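Local coordinates for surface layer protein (PDB 4UID), which probably forms part of the self-assembling protein lattice that coats the bacterial cell, this chain being its domains 4 and 5, at residues A[7-12]-A[42-47]; A[64-69]-A[92-97]; A[110-115]-A[138-143]. All coordinates share one frame; numbering follows the deposited sequence.

Contact 1 (A[7-12]-A[42-47]); sequences VSELKL and TLTAKF
Ser8 and Glu9 both turn their amides to the carbonyl of Lys46, and this classic beta bulge opens an antiparallel pairing of the two strands. Ser8 N bonds to Lys46 O at 3.0 Å, whereas the bond from Glu9 N to the same oxygen is weak, as is the return bond from Lys46 N to Glu9 O. Beyond the bulge the ladder is regular: Lys11 and Thr44 form a hydrogen-bonded pair, Thr44 N giving the shorter bond to Lys11 O at 2.9 Å. The polar face carries Glu9, Lys11, Thr44 and Lys46. Glu9 and Lys46 run alongside each other, with Glu9 OE1 resting 3.6 Å from Lys46 CD on the aliphatic shaft. Their charged ends stay beyond salt-bridge range, Glu9 OE1 to Lys46 NZ being 4.2 Å, so any attraction is probably modest. Apolar contacts fill the face of Val7, Leu10, Leu12, Leu43, Ala45 and Phe47. With CG2 anti to its carbonyl carbon, Val7 sets that methyl at the edge of the Phe47 ring, 3.7 Å from CE2. Leu10, its CG anti to the backbone N (chi1 -165°), brings CD1 to 3.9 Å from Ala45 CB. This apolar face packs against the sheet of strands 65-68, 88-96 and 99-107, face to face as in an Ig-like beta sandwich: Leu10, Leu43 and Ala45 touch Phe66, Phe47 meets Tyr64 and Tyr96 edge-to-face, and Val7, Leu10 and Leu12 reach strand 99-107. Strand 6-14 lies between strands 17-18 and 41-48 in its own sheet.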
loop_
_atom_site.group_PDB
_atom_site.type_symbol
_atom_site.label_atom_id
_atom_site.label_comp_id
_atom_site.label_asym_id
_atom_site.label_seq_id
_atom_site.Cartn_x
_atom_site.Cartn_y
_atom_site.Cartn_z
ATOM N N VAL A 7 -10.839 27.809 -15.634
ATOM C CA VAL A 7 -10.289 26.465 -15.324
ATOM C C VAL A 7 -11.395 25.451 -15.047
ATOM O O VAL A 7 -12.073 25.556 -14.034
ATOM C CB VAL A 7 -9.257 26.456 -14.169
ATOM C CG1 VAL A 7 -8.571 25.094 -14.086
ATOM C CG2 VAL A 7 -8.211 27.542 -14.364
ATOM N N SER A 8 -11.527 24.463 -15.936
ATOM C CA SER A 8 -12.647 23.506 -15.952
ATOM C C SER A 8 -12.376 22.136 -15.296
ATOM O O SER A 8 -13.322 21.384 -15.022
ATOM C CB SER A 8 -13.146 23.303 -17.388
ATOM O OG SER A 8 -12.498 22.209 -18.024
ATOM N N GLU A 9 -11.095 21.808 -15.084
ATOM C CA GLU A 9 -10.647 20.563 -14.421
ATOM C C GLU A 9 -9.272 20.754 -13.790
ATOM O O GLU A 9 -8.382 21.357 -14.403
ATOM C CB GLU A 9 -10.588 19.390 -15.420
ATOM C CG GLU A 9 -10.370 18.008 -14.793
ATOM C CD GLU A 9 -9.766 16.979 -15.750
ATOM O OE1 GLU A 9 -8.981 17.353 -16.651
ATOM O OE2 GLU A 9 -10.060 15.775 -15.584
ATOM N N LEU A 10 -9.112 20.246 -12.568
ATOM C CA LEU A 10 -7.803 20.129 -11.921
ATOM C C LEU A 10 -7.738 18.857 -11.071
ATOM O O LEU A 10 -8.146 18.843 -9.912
ATOM C CB LEU A 10 -7.448 21.387 -11.110
ATOM C CG LEU A 10 -5.964 21.487 -10.715
ATOM C CD1 LEU A 10 -5.066 21.595 -11.945
ATOM C CD2 LEU A 10 -5.701 22.630 -9.736
ATOM N N LYS A 11 -7.240 17.788 -11.680
ATOM C CA LYS A 11 -7.156 16.475 -11.042
ATOM C C LYS A 11 -5.713 16.013 -10.964
ATOM O O LYS A 11 -4.880 16.394 -11.781
ATOM C CB LYS A 11 -7.953 15.445 -11.837
ATOM C CG LYS A 11 -9.444 15.432 -11.569
ATOM C CD LYS A 11 -10.124 14.385 -12.445
ATOM C CE LYS A 11 -11.469 13.951 -11.872
ATOM N NZ LYS A 11 -11.897 12.622 -12.401
ATOM N N LEU A 12 -5.433 15.181 -9.972
ATOM C CA LEU A 12 -4.184 14.454 -9.899
ATOM C C LEU A 12 -4.340 13.116 -10.626
ATOM O O LEU A 12 -5.340 12.413 -10.425
ATOM C CB LEU A 12 -3.832 14.247 -8.433
ATOM C CG LEU A 12 -2.716 13.303 -8.013
ATOM C CD1 LEU A 12 -1.341 13.771 -8.492
ATOM C CD2 LEU A 12 -2.785 13.203 -6.501
ATOM N N THR A 42 1.208 12.915 -12.488
ATOM C CA THR A 42 1.035 14.284 -12.925
ATOM C C THR A 42 -0.234 14.951 -12.348
ATOM O O THR A 42 -1.067 14.297 -11.719
ATOM C CB THR A 42 1.074 14.349 -14.477
ATOM O OG1 THR A 42 1.239 15.699 -14.891
ATOM C CG2 THR A 42 -0.192 13.755 -15.132
ATOM N N LEU A 43 -0.355 16.257 -12.538
ATOM C CA LEU A 43 -1.651 16.923 -12.483
ATOM C C LEU A 43 -2.109 17.180 -13.918
ATOM O O LEU A 43 -1.297 17.579 -14.774
ATOM C CB LEU A 43 -1.553 18.249 -11.750
ATOM C CG LEU A 43 -0.942 18.166 -10.363
ATOM C CD1 LEU A 43 0.084 19.280 -10.171
ATOM C CD2 LEU A 43 -2.017 18.142 -9.276
ATOM N N THR A 44 -3.390 16.931 -14.189
ATOM C CA THR A 44 -3.984 17.256 -15.479
ATOM C C THR A 44 -4.846 18.499 -15.256
ATOM O O THR A 44 -5.322 18.745 -14.133
ATOM C CB THR A 44 -4.774 16.057 -16.077
ATOM O OG1 THR A 44 -3.981 14.872 -15.983
ATOM C CG2 THR A 44 -5.104 16.258 -17.561
ATOM N N ALA A 45 -4.990 19.302 -16.314
ATOM C CA ALA A 45 -5.797 20.527 -16.300
ATOM C C ALA A 45 -6.434 20.800 -17.666
ATOM O O ALA A 45 -5.779 20.709 -18.720
ATOM C CB ALA A 45 -4.972 21.723 -15.831
ATOM N N LYS A 46 -7.727 21.108 -17.629
ATOM C CA LYS A 46 -8.473 21.525 -18.804
ATOM C C LYS A 46 -9.024 22.916 -18.560
ATOM O O LYS A 46 -9.205 23.327 -17.401
ATOM C CB LYS A 46 -9.563 20.516 -19.141
ATOM C CG LYS A 46 -9.064 19.438 -20.088
ATOM C CD LYS A 46 -9.881 18.154 -20.019
ATOM C CE LYS A 46 -8.980 16.945 -20.265
ATOM N NZ LYS A 46 -9.722 15.661 -20.391
ATOM N N PHE A 47 -9.226 23.653 -19.654
ATOM C CA PHE A 47 -9.661 25.053 -19.610
ATOM C C PHE A 47 -10.702 25.343 -20.680
ATOM O O PHE A 47 -10.727 24.684 -21.725
ATOM C CB PHE A 47 -8.489 26.024 -19.810
ATOM C CG PHE A 47 -7.290 25.720 -18.971
ATOM C CD1 PHE A 47 -6.293 24.850 -19.442
ATOM C CD2 PHE A 47 -7.142 26.296 -17.720
ATOM C CE1 PHE A 47 -5.184 24.552 -18.670
ATOM C CE2 PHE A 47 -6.028 26.011 -16.948
ATOM C CZ PHE A 47 -5.051 25.140 -17.422
#

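Contact 2 (A[64-69]-A[92-97]); sequences YTFESL and VKVKYG
Val92 sets its CG2 beside the carbonyl oxygen of Glu67. Lys93 follows as a hydrogen-bonded partner of Glu67: Glu67 N to Lys93 O is 2.8 Å, and Lys93 N returns a 3.0 Å bond to Glu67 O. Leu69 CD2 also comes near Lys93 CB. Val94 turns to the other face of the sheet, where its CG2, anti to the backbone N, sits over one face of the Phe66 ring in a CH-pi contact, 3.8 Å from the ring centroid and 24° off the normal. The same methyl is 4.0 Å from Tyr64 CD2, and Phe66 CZ in turn lies in plane at the edge of the Tyr64 ring. Lys95 and Thr65 are again hydrogen-bonded through both backbones, with Lys95 N 2.8 Å from Thr65 O, while their side chains lie side by side, Thr65 OG1 next to Lys95 CB. Tyr96 ends the strand by setting CD2 3.8 Å from Tyr64 CB. Strand 88-96 is the middle of its three-stranded sheet, with 65-68 at one border and 99-107, where Val92 touches Ile103 and Val105, at the other. Phe66, Val92 and Val94 face strand 41-48 of the opposing sheet, and Val94 also touches Val7 of strand 6-14.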
loop_
_atom_site.group_PDB
_atom_site.type_symbol
_atom_site.label_atom_id
_atom_site.label_comp_id
_atom_site.label_asym_id
_atom_site.label_seq_id
_atom_site.Cartn_x
_atom_site.Cartn_y
_atom_site.Cartn_z
ATOM N N TYR A 64 0.404 26.872 -20.120
ATOM C CA TYR A 64 0.085 26.855 -18.679
ATOM C C TYR A 64 1.155 26.191 -17.781
ATOM O O TYR A 64 1.773 25.190 -18.157
ATOM C CB TYR A 64 -1.348 26.310 -18.431
ATOM C CG TYR A 64 -1.605 24.902 -18.933
ATOM C CD1 TYR A 64 -1.789 24.631 -20.297
ATOM C CD2 TYR A 64 -1.678 23.835 -18.038
ATOM C CE1 TYR A 64 -2.016 23.330 -20.746
ATOM C CE2 TYR A 64 -1.907 22.532 -18.475
ATOM C CZ TYR A 64 -2.069 22.283 -19.824
ATOM O OH TYR A 64 -2.282 20.988 -20.234
ATOM N N THR A 65 1.351 26.772 -16.594
ATOM C CA THR A 65 2.353 26.304 -15.609
ATOM C C THR A 65 1.783 25.876 -14.233
ATOM O O THR A 65 0.806 26.456 -13.746
ATOM C CB THR A 65 3.419 27.387 -15.354
ATOM O OG1 THR A 65 2.773 28.593 -14.907
ATOM C CG2 THR A 65 4.230 27.645 -16.624
ATOM N N PHE A 66 2.424 24.882 -13.611
ATOM C CA PHE A 66 2.045 24.367 -12.285
ATOM C C PHE A 66 3.047 24.777 -11.197
ATOM O O PHE A 66 4.258 24.823 -11.439
ATOM C CB PHE A 66 1.930 22.848 -12.324
ATOM C CG PHE A 66 0.827 22.328 -13.221
ATOM C CD1 PHE A 66 1.039 22.134 -14.592
ATOM C CD2 PHE A 66 -0.427 21.994 -12.693
ATOM C CE1 PHE A 66 0.024 21.632 -15.414
ATOM C CE2 PHE A 66 -1.442 21.490 -13.515
ATOM C CZ PHE A 66 -1.217 21.315 -14.878
ATOM N N GLU A 67 2.524 25.087 -10.010
ATOM C CA GLU A 67 3.320 25.488 -8.833
ATOM C C GLU A 67 2.975 24.590 -7.651
ATOM O O GLU A 67 1.829 24.167 -7.499
ATOM C CB GLU A 67 3.041 26.945 -8.398
ATOM C CG GLU A 67 2.630 27.925 -9.495
ATOM C CD GLU A 67 3.813 28.488 -10.269
ATOM O OE1 GLU A 67 4.474 29.412 -9.722
ATOM O OE2 GLU A 67 4.082 28.009 -11.414
ATOM N N SER A 68 3.958 24.309 -6.803
ATOM C CA SER A 68 3.682 23.715 -5.510
ATOM C C SER A 68 3.832 24.773 -4.441
ATOM O O SER A 68 4.907 25.334 -4.252
ATOM C CB SER A 68 4.599 22.525 -5.236
ATOM O OG SER A 68 4.410 22.064 -3.905
ATOM N N LEU A 69 2.750 25.046 -3.734
ATOM C CA LEU A 69 2.815 26.000 -2.635
ATOM C C LEU A 69 3.406 25.391 -1.386
ATOM O O LEU A 69 3.653 26.093 -0.420
ATOM C CB LEU A 69 1.442 26.601 -2.328
ATOM C CG LEU A 69 0.611 27.228 -3.457
ATOM C CD1 LEU A 69 -0.531 28.005 -2.812
ATOM C CD2 LEU A 69 1.404 28.107 -4.435
ATOM N N VAL A 92 -1.629 22.700 -4.267
ATOM C CA VAL A 92 -1.117 22.743 -5.622
ATOM C C VAL A 92 -1.854 23.827 -6.456
ATOM O O VAL A 92 -3.031 24.091 -6.205
ATOM C CB VAL A 92 -1.160 21.299 -6.184
ATOM C CG1 VAL A 92 -1.947 21.161 -7.482
ATOM C CG2 VAL A 92 0.252 20.739 -6.273
ATOM N N LYS A 93 -1.149 24.460 -7.407
ATOM C CA LYS A 93 -1.684 25.567 -8.230
ATOM C C LYS A 93 -1.395 25.505 -9.746
ATOM O O LYS A 93 -0.250 25.291 -10.162
ATOM C CB LYS A 93 -1.198 26.902 -7.682
ATOM C CG LYS A 93 -1.893 28.100 -8.307
ATOM C CD LYS A 93 -1.912 29.265 -7.339
ATOM C CE LYS A 93 -1.666 30.573 -8.066
ATOM N NZ LYS A 93 -1.502 31.705 -7.113
ATOM N N VAL A 94 -2.435 25.715 -10.560
ATOM C CA VAL A 94 -2.274 25.842 -12.024
ATOM C C VAL A 94 -2.416 27.316 -12.445
ATOM O O VAL A 94 -3.206 28.054 -11.841
ATOM C CB VAL A 94 -3.211 24.873 -12.818
ATOM C CG1 VAL A 94 -4.675 25.312 -12.771
ATOM C CG2 VAL A 94 -2.745 24.685 -14.261
ATOM N N LYS A 95 -1.638 27.722 -13.458
ATOM C CA LYS A 95 -1.603 29.112 -13.967
ATOM C C LYS A 95 -1.784 29.250 -15.479
ATOM O O LYS A 95 -1.063 28.631 -16.264
ATOM C CB LYS A 95 -0.302 29.809 -13.563
ATOM C CG LYS A 95 -0.444 30.815 -12.427
ATOM C CD LYS A 95 0.636 31.888 -12.508
ATOM C CE LYS A 95 0.362 32.885 -13.627
ATOM N NZ LYS A 95 1.590 33.181 -14.415
ATOM N N TYR A 96 -2.747 30.083 -15.872
ATOM C CA TYR A 96 -2.995 30.415 -17.287
ATOM C C TYR A 96 -3.229 31.928 -17.465
ATOM O O TYR A 96 -4.361 32.408 -17.365
ATOM C CB TYR A 96 -4.198 29.623 -17.816
ATOM C CG TYR A 96 -4.185 29.317 -19.306
ATOM C CD1 TYR A 96 -3.889 30.308 -20.252
ATOM C CD2 TYR A 96 -4.506 28.032 -19.770
ATOM C CE1 TYR A 96 -3.888 30.025 -21.607
ATOM C CE2 TYR A 96 -4.514 27.741 -21.128
ATOM C CZ TYR A 96 -4.204 28.742 -22.036
ATOM O OH TYR A 96 -4.210 28.476 -23.378
ATOM N N GLY A 97 -2.158 32.669 -17.735
ATOM C CA GLY A 97 -2.210 34.120 -17.662
ATOM C C GLY A 97 -2.692 34.566 -16.288
ATOM O O GLY A 97 -2.129 34.172 -15.262
#

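Contact 3 (A[110-115]-A[138-143]); sequences NPVLET and KDQYGN
Gln140 crosses Val112 obliquely and uses both ends of its amide on the 110-115 backbone. Its CG sits between the backbone N and the carbonyl carbon (chi1 66°), and a bend at chi2 turns the amide back onto residues 110-112. Gln140 OE1 takes the amide of Val112 at 2.7 Å, in the carbonyl plane on a lone pair and nearly straight (168°), while Gln140 NE2 gives a 2.9 Å bond to Asn110 O. These two bonds fix the rotation of the amide, and Val112 CG2 lies beside it. With an alanine in place of Gln140, Val112 N and Asn110 O would probably lose these partners. Glu114 lies at about a right angle to Gln140, its CB against the Asp139 carbonyl and its carboxylate plane turned 50° from the amide. Pro111 runs side by side with Asp139. The amides of Glu114 and Thr115 both bond to Lys138 O, and Lys138 N returns a 2.8 Å bond to Thr115 O. Asp139 OD1 accepts Asn143 N from above its carboxylate plane. The double use of Lys138 O is a classic beta bulge, and a type I turn spans Asp139 to Gly142, in the second of two Ig-like BIG2 domains.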
loop_
_atom_site.group_PDB
_atom_site.type_symbol
_atom_site.label_atom_id
_atom_site.label_comp_id
_atom_site.label_asym_id
_atom_site.label_seq_id
_atom_site.Cartn_x
_atom_site.Cartn_y
_atom_site.Cartn_z
ATOM N N ASN A 110 3.913 6.043 4.394
ATOM C CA ASN A 110 4.005 4.713 3.784
ATOM C C ASN A 110 3.500 3.603 4.700
ATOM O O ASN A 110 3.588 3.726 5.936
ATOM C CB ASN A 110 5.431 4.376 3.362
ATOM C CG ASN A 110 6.060 5.466 2.547
ATOM O OD1 ASN A 110 5.441 5.988 1.613
ATOM N ND2 ASN A 110 7.295 5.838 2.905
ATOM N N PRO A 111 2.969 2.515 4.091
ATOM C CA PRO A 111 2.642 1.271 4.773
ATOM C C PRO A 111 3.763 0.787 5.664
ATOM O O PRO A 111 4.925 0.840 5.283
ATOM C CB PRO A 111 2.484 0.309 3.622
ATOM C CG PRO A 111 1.850 1.151 2.572
ATOM C CD PRO A 111 2.507 2.487 2.689
ATOM N N VAL A 112 3.404 0.376 6.869
ATOM C CA VAL A 112 4.289 -0.385 7.771
ATOM C C VAL A 112 3.441 -1.526 8.356
ATOM O O VAL A 112 2.215 -1.457 8.303
ATOM C CB VAL A 112 4.902 0.504 8.887
ATOM C CG1 VAL A 112 5.895 1.503 8.299
ATOM C CG2 VAL A 112 3.810 1.211 9.681
ATOM N N LEU A 113 4.078 -2.555 8.908
ATOM C CA LEU A 113 3.360 -3.708 9.426
ATOM C C LEU A 113 2.600 -3.364 10.717
ATOM O O LEU A 113 3.178 -2.910 11.701
ATOM C CB LEU A 113 4.318 -4.867 9.655
ATOM C CG LEU A 113 3.821 -5.998 10.561
ATOM C CD1 LEU A 113 2.911 -6.969 9.816
ATOM C CD2 LEU A 113 4.982 -6.714 11.235
ATOM N N GLU A 114 1.298 -3.603 10.707
ATOM C CA GLU A 114 0.471 -3.295 11.848
ATOM C C GLU A 114 -0.060 -4.555 12.523
ATOM O O GLU A 114 -0.048 -4.643 13.746
ATOM C CB GLU A 114 -0.666 -2.402 11.385
ATOM C CG GLU A 114 -1.638 -1.932 12.450
ATOM C CD GLU A 114 -1.022 -0.971 13.431
ATOM O OE1 GLU A 114 0.005 -0.332 13.117
ATOM O OE2 GLU A 114 -1.579 -0.854 14.532
ATOM N N THR A 115 -0.500 -5.526 11.719
ATOM C CA THR A 115 -1.179 -6.733 12.207
ATOM C C THR A 115 -0.705 -7.983 11.507
ATOM O O THR A 115 -0.615 -8.025 10.288
ATOM C CB THR A 115 -2.699 -6.640 11.936
ATOM O OG1 THR A 115 -3.186 -5.376 12.413
ATOM C CG2 THR A 115 -3.507 -7.823 12.563
ATOM N N LYS A 138 -0.868 -7.237 7.640
ATOM C CA LYS A 138 -1.624 -6.040 7.321
ATOM C C LYS A 138 -0.900 -4.791 7.795
ATOM O O LYS A 138 -0.242 -4.796 8.854
ATOM C CB LYS A 138 -3.039 -6.114 7.902
ATOM C CG LYS A 138 -3.848 -7.344 7.462
ATOM C CD LYS A 138 -5.252 -6.964 7.039
ATOM C CE LYS A 138 -6.112 -8.186 6.748
ATOM N NZ LYS A 138 -7.156 -8.462 7.787
ATOM N N ASP A 139 -1.005 -3.738 6.989
ATOM C CA ASP A 139 -0.485 -2.425 7.333
ATOM C C ASP A 139 -1.424 -1.585 8.204
ATOM O O ASP A 139 -2.523 -2.022 8.533
ATOM C CB ASP A 139 -0.105 -1.659 6.068
ATOM C CG ASP A 139 -1.293 -1.357 5.165
ATOM O OD1 ASP A 139 -2.460 -1.235 5.618
ATOM O OD2 ASP A 139 -1.026 -1.218 3.965
ATOM N N GLN A 140 -0.997 -0.373 8.556
ATOM C CA GLN A 140 -1.779 0.505 9.461
ATOM C C GLN A 140 -3.158 0.887 8.911
ATOM O O GLN A 140 -4.066 1.226 9.674
ATOM C CB GLN A 140 -0.994 1.758 9.894
ATOM C CG GLN A 140 -0.687 2.735 8.779
ATOM C CD GLN A 140 0.642 2.464 8.117
ATOM O OE1 GLN A 140 1.008 1.294 7.806
ATOM N NE2 GLN A 140 1.387 3.544 7.880
ATOM N N TYR A 141 -3.303 0.818 7.595
ATOM C CA TYR A 141 -4.565 1.112 6.953
ATOM C C TYR A 141 -5.452 -0.120 6.840
ATOM O O TYR A 141 -6.558 -0.041 6.297
ATOM C CB TYR A 141 -4.308 1.727 5.576
ATOM C CG TYR A 141 -3.345 2.882 5.618
ATOM C CD1 TYR A 141 -3.683 4.090 6.264
ATOM C CD2 TYR A 141 -2.082 2.779 5.011
ATOM C CE1 TYR A 141 -2.785 5.160 6.310
ATOM C CE2 TYR A 141 -1.182 3.850 5.043
ATOM C CZ TYR A 141 -1.533 5.036 5.689
ATOM O OH TYR A 141 -0.633 6.091 5.710
ATOM N N GLY A 142 -4.958 -1.253 7.338
ATOM C CA GLY A 142 -5.678 -2.520 7.260
ATOM C C GLY A 142 -5.724 -3.147 5.882
ATOM O O GLY A 142 -6.642 -3.906 5.591
ATOM N N ASN A 143 -4.755 -2.829 5.022
ATOM C CA ASN A 143 -4.563 -3.573 3.776
ATOM C C ASN A 143 -3.387 -4.524 3.874
ATOM O O ASN A 143 -2.485 -4.331 4.687
ATOM C CB ASN A 143 -4.316 -2.657 2.592
ATOM C CG ASN A 143 -5.234 -1.470 2.567
ATOM O OD1 ASN A 143 -4.757 -0.325 2.547
ATOM N ND2 ASN A 143 -6.558 -1.721 2.567
#

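In the fold
The three contacts follow one another along the chain. Contacts 1 and 2 have centres about 10 Å apart and belong to the two sheets that face each other in the first Ig-like domain, where they touch directly, Leu43 of contact 1 packing on Val92 of contact 2. Together they contribute to a shared apolar core built from strands 6-14, 41-48, 65-68 and 88-96, to which strand 99-107 adds its own side chains. Contact 3 stands apart, its centre about 32 Å from that of contact 1 and 34 Å from that of contact 2, without touching either. It lies on strands 113-118 and 130-139 of the second domain, at the end nearer the first, consistent with two beta-sandwich modules strung in a row within the longer surface-layer protein.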